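Local coordinates for protein ribose 5-phosphate isomerase (Trypanosoma cruzi, PDB 3M1P) that probably interconverts ribose 5-phosphate and ribulose 5-phosphate, as a type B sugar-phosphate isomerase that assembles as a tetramer, at residues 15-27 and 117-129. The protein carries 1 engineered substitution. Residues are numbered along the deposited sequence; the frame is centred on the assembly and turned at random.
Sequences AIHENLILYVKEA and VEVIREIIITFLQ
Q129 NE2 gives a nearly straight hydrogen bond to the backbone O of A27, 2.8 Å long with an N-H...O angle of 173°. The acceptor lies close to the Q129 amide plane. The donor approaches A27 O from outside the plane of that carbonyl. R121 NE donates a hydrogen bond to E26 OE1 (3.0 Å), as part of a salt bridge. OE1 lies near the guanidinium plane, but NE meets it from above the carboxylate plane. I125 CD1 covers one face of the guanidinium.

The Y23 side chain is a knob in a hole formed by V117, I120, R121 and I124. R121 CB lies over the ring centre, 3.5 Å from the centroid, a CH-pi contact. With CG anti to the backbone N (chi1 -177°) and the chain extended to NE, R121 runs across this face and on to E26. A water lies 2.7 Å from Y23 OH.

On the inner side, L20 CD2 packs on I124 CD1 at 3.6 Å, and A27 CB and V24 meet L128. L20, V24 and L128 also touch strand 3-9. Helices 17-26 and 117-129 thus pack side by side on the parallel sheet of this Rossmann-like alpha/beta fold, crossing at -41°. Most of the aliphatic contacts lie toward the sheet, polar bonds join the two segments at the outer margin, and R121 serves both as apolar cover for Y23 and as ionic partner of E26.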
loop_
_atom_site.group_PDB
_atom_site.type_symbol
_atom_site.label_atom_id
_atom_site.label_comp_id
_atom_site.label_asym_id
_atom_site.label_seq_id
_atom_site.Cartn_x
_atom_site.Cartn_y
_atom_site.Cartn_z
ATOM N N ALA A 15 -10.413 -15.432 -11.764
ATOM C CA ALA A 15 -9.342 -15.383 -12.775
ATOM C C ALA A 15 -7.944 -15.737 -12.233
ATOM O O ALA A 15 -7.047 -16.106 -12.998
ATOM C CB ALA A 15 -9.319 -14.009 -13.455
ATOM N N ILE A 16 -7.757 -15.625 -10.919
ATOM C CA ILE A 16 -6.440 -15.868 -10.336
ATOM C C ILE A 16 -6.392 -17.070 -9.386
ATOM O O ILE A 16 -5.439 -17.228 -8.635
ATOM C CB ILE A 16 -5.838 -14.586 -9.668
ATOM C CG1 ILE A 16 -6.649 -14.169 -8.429
ATOM C CG2 ILE A 16 -5.740 -13.449 -10.703
ATOM C CD1 ILE A 16 -5.901 -13.299 -7.434
ATOM N N HIS A 17 -7.401 -17.935 -9.441
ATOM C CA HIS A 17 -7.485 -19.026 -8.466
ATOM C C HIS A 17 -6.377 -20.074 -8.629
ATOM O O HIS A 17 -5.923 -20.660 -7.639
ATOM C CB HIS A 17 -8.887 -19.647 -8.450
ATOM C CG HIS A 17 -9.171 -20.549 -9.608
ATOM N ND1 HIS A 17 -9.164 -21.921 -9.495
ATOM C CD2 HIS A 17 -9.459 -20.278 -10.903
ATOM C CE1 HIS A 17 -9.445 -22.459 -10.670
ATOM N NE2 HIS A 17 -9.623 -21.483 -11.543
ATOM N N GLU A 18 -5.931 -20.281 -9.871
ATOM C CA GLU A 18 -4.782 -21.143 -10.158
ATOM C C GLU A 18 -3.510 -20.530 -9.570
ATOM O O GLU A 18 -2.690 -21.243 -8.995
ATOM C CB GLU A 18 -4.636 -21.414 -11.674
ATOM C CG GLU A 18 -5.809 -22.206 -12.278
ATOM C CD GLU A 18 -5.583 -22.665 -13.735
ATOM O OE1 GLU A 18 -4.641 -22.173 -14.411
ATOM O OE2 GLU A 18 -6.369 -23.527 -14.207
ATOM N N ASN A 19 -3.362 -19.210 -9.712
ATOM C CA ASN A 19 -2.307 -18.439 -9.016
ATOM C C ASN A 19 -2.268 -18.753 -7.517
ATOM O O ASN A 19 -1.218 -19.072 -6.960
ATOM C CB ASN A 19 -2.526 -16.915 -9.165
ATOM C CG ASN A 19 -2.486 -16.429 -10.607
ATOM O OD1 ASN A 19 -1.588 -15.670 -10.992
ATOM N ND2 ASN A 19 -3.479 -16.819 -11.396
ATOM N N LEU A 20 -3.430 -18.647 -6.869
ATOM C CA LEU A 20 -3.546 -18.878 -5.428
ATOM C C LEU A 20 -3.125 -20.291 -5.047
ATOM O O LEU A 20 -2.372 -20.473 -4.091
ATOM C CB LEU A 20 -4.977 -18.608 -4.961
ATOM C CG LEU A 20 -5.525 -17.234 -5.327
ATOM C CD1 LEU A 20 -6.999 -17.154 -4.971
ATOM C CD2 LEU A 20 -4.714 -16.099 -4.656
ATOM N N ILE A 21 -3.609 -21.277 -5.810
ATOM C CA ILE A 21 -3.221 -22.684 -5.615
ATOM C C ILE A 21 -1.693 -22.816 -5.691
ATOM O O ILE A 21 -1.058 -23.365 -4.786
ATOM C CB ILE A 21 -3.921 -23.633 -6.645
ATOM C CG1 ILE A 21 -5.426 -23.702 -6.374
ATOM C CG2 ILE A 21 -3.292 -25.039 -6.617
ATOM C CD1 ILE A 21 -6.262 -24.275 -7.527
ATOM N N LEU A 22 -1.119 -22.262 -6.757
ATOM C CA LEU A 22 0.328 -22.235 -6.934
ATOM C C LEU A 22 1.072 -21.528 -5.788
ATOM O O LEU A 22 2.064 -22.054 -5.286
ATOM C CB LEU A 22 0.690 -21.623 -8.298
ATOM C CG LEU A 22 2.182 -21.525 -8.633
ATOM C CD1 LEU A 22 2.838 -22.910 -8.668
ATOM C CD2 LEU A 22 2.442 -20.763 -9.949
ATOM N N TYR A 23 0.597 -20.355 -5.362
ATOM C CA TYR A 23 1.294 -19.601 -4.284
ATOM C C TYR A 23 1.347 -20.373 -2.955
ATOM O O TYR A 23 2.328 -20.278 -2.203
ATOM C CB TYR A 23 0.695 -18.192 -4.072
ATOM C CG TYR A 23 0.641 -17.332 -5.329
ATOM C CD1 TYR A 23 1.583 -17.503 -6.361
ATOM C CD2 TYR A 23 -0.341 -16.355 -5.490
ATOM C CE1 TYR A 23 1.541 -16.730 -7.508
ATOM C CE2 TYR A 23 -0.389 -15.570 -6.637
ATOM C CZ TYR A 23 0.556 -15.765 -7.646
ATOM O OH TYR A 23 0.535 -15.002 -8.790
ATOM N N VAL A 24 0.289 -21.130 -2.678
ATOM C CA VAL A 24 0.235 -21.978 -1.486
ATOM C C VAL A 24 1.315 -23.066 -1.561
ATOM O O VAL A 24 2.070 -23.272 -0.606
ATOM C CB VAL A 24 -1.179 -22.591 -1.298
ATOM C CG1 VAL A 24 -1.175 -23.640 -0.190
ATOM C CG2 VAL A 24 -2.200 -21.481 -1.004
ATOM N N LYS A 25 1.397 -23.735 -2.709
ATOM C CA LYS A 25 2.460 -24.716 -2.944
ATOM C C LYS A 25 3.847 -24.090 -2.833
ATOM O O LYS A 25 4.764 -24.709 -2.294
ATOM C CB LYS A 25 2.286 -25.389 -4.310
ATOM C CG LYS A 25 1.081 -26.295 -4.390
ATOM C CD LYS A 25 0.896 -26.827 -5.785
ATOM C CE LYS A 25 -0.206 -27.863 -5.798
ATOM N NZ LYS A 25 -0.786 -27.969 -7.159
ATOM N N GLU A 26 3.992 -22.853 -3.311
ATOM C CA GLU A 26 5.300 -22.181 -3.274
ATOM C C GLU A 26 5.805 -21.925 -1.860
ATOM O O GLU A 26 7.014 -21.889 -1.642
ATOM C CB GLU A 26 5.286 -20.872 -4.060
ATOM C CG GLU A 26 5.126 -21.037 -5.554
ATOM C CD GLU A 26 5.508 -19.774 -6.292
ATOM O OE1 GLU A 26 4.648 -19.185 -6.982
ATOM O OE2 GLU A 26 6.683 -19.367 -6.164
ATOM N N ALA A 27 4.879 -21.745 -0.908
ATOM C CA ALA A 27 5.218 -21.619 0.516
ATOM C C ALA A 27 5.983 -22.826 1.069
ATOM O O ALA A 27 6.722 -22.713 2.049
ATOM C CB ALA A 27 3.958 -21.363 1.342
ATOM N N VAL A 117 -0.874 -9.309 -8.243
ATOM C CA VAL A 117 -0.658 -10.752 -8.006
ATOM C C VAL A 117 0.685 -11.083 -7.348
ATOM O O VAL A 117 0.753 -11.984 -6.522
ATOM C CB VAL A 117 -0.886 -11.678 -9.278
ATOM C CG1 VAL A 117 -2.316 -11.557 -9.825
ATOM C CG2 VAL A 117 0.117 -11.408 -10.383
ATOM N N GLU A 118 1.750 -10.358 -7.684
ATOM C CA GLU A 118 3.062 -10.679 -7.089
ATOM C C GLU A 118 3.141 -10.314 -5.605
ATOM O O GLU A 118 3.891 -10.937 -4.862
ATOM C CB GLU A 118 4.228 -10.061 -7.884
ATOM C CG GLU A 118 4.459 -10.687 -9.290
ATOM C CD GLU A 118 4.652 -12.192 -9.242
ATOM O OE1 GLU A 118 5.456 -12.677 -8.412
ATOM O OE2 GLU A 118 3.988 -12.891 -10.030
ATOM N N VAL A 119 2.369 -9.308 -5.188
ATOM C CA VAL A 119 2.247 -8.975 -3.771
ATOM C C VAL A 119 1.322 -9.976 -3.081
ATOM O O VAL A 119 1.577 -10.372 -1.946
ATOM C CB VAL A 119 1.799 -7.508 -3.549
ATOM C CG1 VAL A 119 1.603 -7.185 -2.062
ATOM C CG2 VAL A 119 2.835 -6.558 -4.156
ATOM N N ILE A 120 0.270 -10.404 -3.781
ATOM C CA ILE A 120 -0.619 -11.442 -3.260
ATOM C C ILE A 120 0.192 -12.709 -3.027
ATOM O O ILE A 120 0.088 -13.332 -1.970
ATOM C CB ILE A 120 -1.839 -11.703 -4.193
ATOM C CG1 ILE A 120 -2.818 -10.528 -4.114
ATOM C CG2 ILE A 120 -2.549 -13.020 -3.804
ATOM C CD1 ILE A 120 -3.979 -10.559 -5.148
ATOM N N ARG A 121 1.026 -13.054 -4.009
ATOM C CA ARG A 121 1.973 -14.155 -3.877
ATOM C C ARG A 121 2.807 -14.037 -2.590
ATOM O O ARG A 121 2.866 -14.972 -1.793
ATOM C CB ARG A 121 2.881 -14.235 -5.113
ATOM C CG ARG A 121 3.845 -15.423 -5.057
ATOM C CD ARG A 121 4.763 -15.492 -6.279
ATOM N NE ARG A 121 5.773 -16.534 -6.094
ATOM C CZ ARG A 121 6.919 -16.364 -5.439
ATOM N NH1 ARG A 121 7.219 -15.188 -4.909
ATOM N NH2 ARG A 121 7.767 -17.380 -5.302
ATOM N N GLU A 122 3.424 -12.869 -2.396
ATOM C CA GLU A 122 4.250 -12.587 -1.242
ATOM C C GLU A 122 3.450 -12.674 0.056
ATOM O O GLU A 122 3.927 -13.233 1.049
ATOM C CB GLU A 122 4.860 -11.192 -1.389
ATOM C CG GLU A 122 5.891 -10.826 -0.331
ATOM C CD GLU A 122 6.361 -9.399 -0.476
ATOM O OE1 GLU A 122 5.533 -8.483 -0.328
ATOM O OE2 GLU A 122 7.544 -9.194 -0.764
ATOM N N ILE A 123 2.236 -12.118 0.041
ATOM C CA ILE A 123 1.329 -12.186 1.187
ATOM C C ILE A 123 1.029 -13.649 1.572
ATOM O O ILE A 123 1.170 -14.027 2.737
ATOM C CB ILE A 123 0.028 -11.408 0.907
ATOM C CG1 ILE A 123 0.295 -9.902 0.895
ATOM C CG2 ILE A 123 -1.101 -11.750 1.922
ATOM C CD1 ILE A 123 -0.868 -9.108 0.327
ATOM N N ILE A 124 0.632 -14.466 0.598
ATOM C CA ILE A 124 0.258 -15.855 0.887
ATOM C C ILE A 124 1.438 -16.637 1.463
ATOM O O ILE A 124 1.298 -17.302 2.479
ATOM C CB ILE A 124 -0.389 -16.556 -0.350
ATOM C CG1 ILE A 124 -1.799 -16.000 -0.557
ATOM C CG2 ILE A 124 -0.437 -18.101 -0.178
ATOM C CD1 ILE A 124 -2.399 -16.340 -1.899
ATOM N N ILE A 125 2.608 -16.497 0.844
ATOM C CA ILE A 125 3.812 -17.185 1.303
ATOM C C ILE A 125 4.231 -16.748 2.702
ATOM O O ILE A 125 4.487 -17.588 3.562
ATOM C CB ILE A 125 4.974 -17.038 0.262
ATOM C CG1 ILE A 125 4.647 -17.860 -1.005
ATOM C CG2 ILE A 125 6.356 -17.372 0.905
ATOM C CD1 ILE A 125 5.414 -17.431 -2.282
ATOM N N THR A 126 4.285 -15.438 2.931
ATOM C CA THR A 126 4.643 -14.899 4.235
ATOM C C THR A 126 3.668 -15.340 5.343
ATOM O O THR A 126 4.084 -15.724 6.429
ATOM C CB THR A 126 4.717 -13.352 4.187
ATOM O OG1 THR A 126 5.561 -12.958 3.103
ATOM C CG2 THR A 126 5.252 -12.801 5.505
ATOM N N PHE A 127 2.378 -15.275 5.047
ATOM C CA PHE A 127 1.336 -15.720 5.958
ATOM C C PHE A 127 1.535 -17.188 6.361
ATOM O O PHE A 127 1.513 -17.519 7.542
ATOM C CB PHE A 127 -0.012 -15.563 5.271
ATOM C CG PHE A 127 -1.183 -15.816 6.161
ATOM C CD1 PHE A 127 -1.656 -14.818 6.995
ATOM C CD2 PHE A 127 -1.843 -17.056 6.135
ATOM C CE1 PHE A 127 -2.769 -15.047 7.812
ATOM C CE2 PHE A 127 -2.957 -17.294 6.942
ATOM C CZ PHE A 127 -3.416 -16.293 7.790
ATOM N N LEU A 128 1.745 -18.057 5.373
ATOM C CA LEU A 128 1.845 -19.495 5.641
ATOM C C LEU A 128 3.132 -19.861 6.370
ATOM O O LEU A 128 3.117 -20.713 7.259
ATOM C CB LEU A 128 1.682 -20.314 4.356
ATOM C CG LEU A 128 0.289 -20.246 3.726
ATOM C CD1 LEU A 128 0.268 -20.914 2.365
ATOM C CD2 LEU A 128 -0.778 -20.846 4.656
ATOM N N GLN A 129 4.220 -19.175 6.024
ATOM C CA GLN A 129 5.552 -19.465 6.588
ATOM C C GLN A 129 5.859 -18.828 7.947
ATOM O O GLN A 129 6.709 -19.337 8.677
ATOM C CB GLN A 129 6.648 -19.071 5.597
ATOM C CG GLN A 129 6.724 -19.951 4.338
ATOM C CD GLN A 129 7.842 -19.526 3.394
ATOM O OE1 GLN A 129 8.485 -18.494 3.605
ATOM N NE2 GLN A 129 8.068 -20.312 2.333
HETATM O O HOH W 1 2.746 -14.979 -10.341
#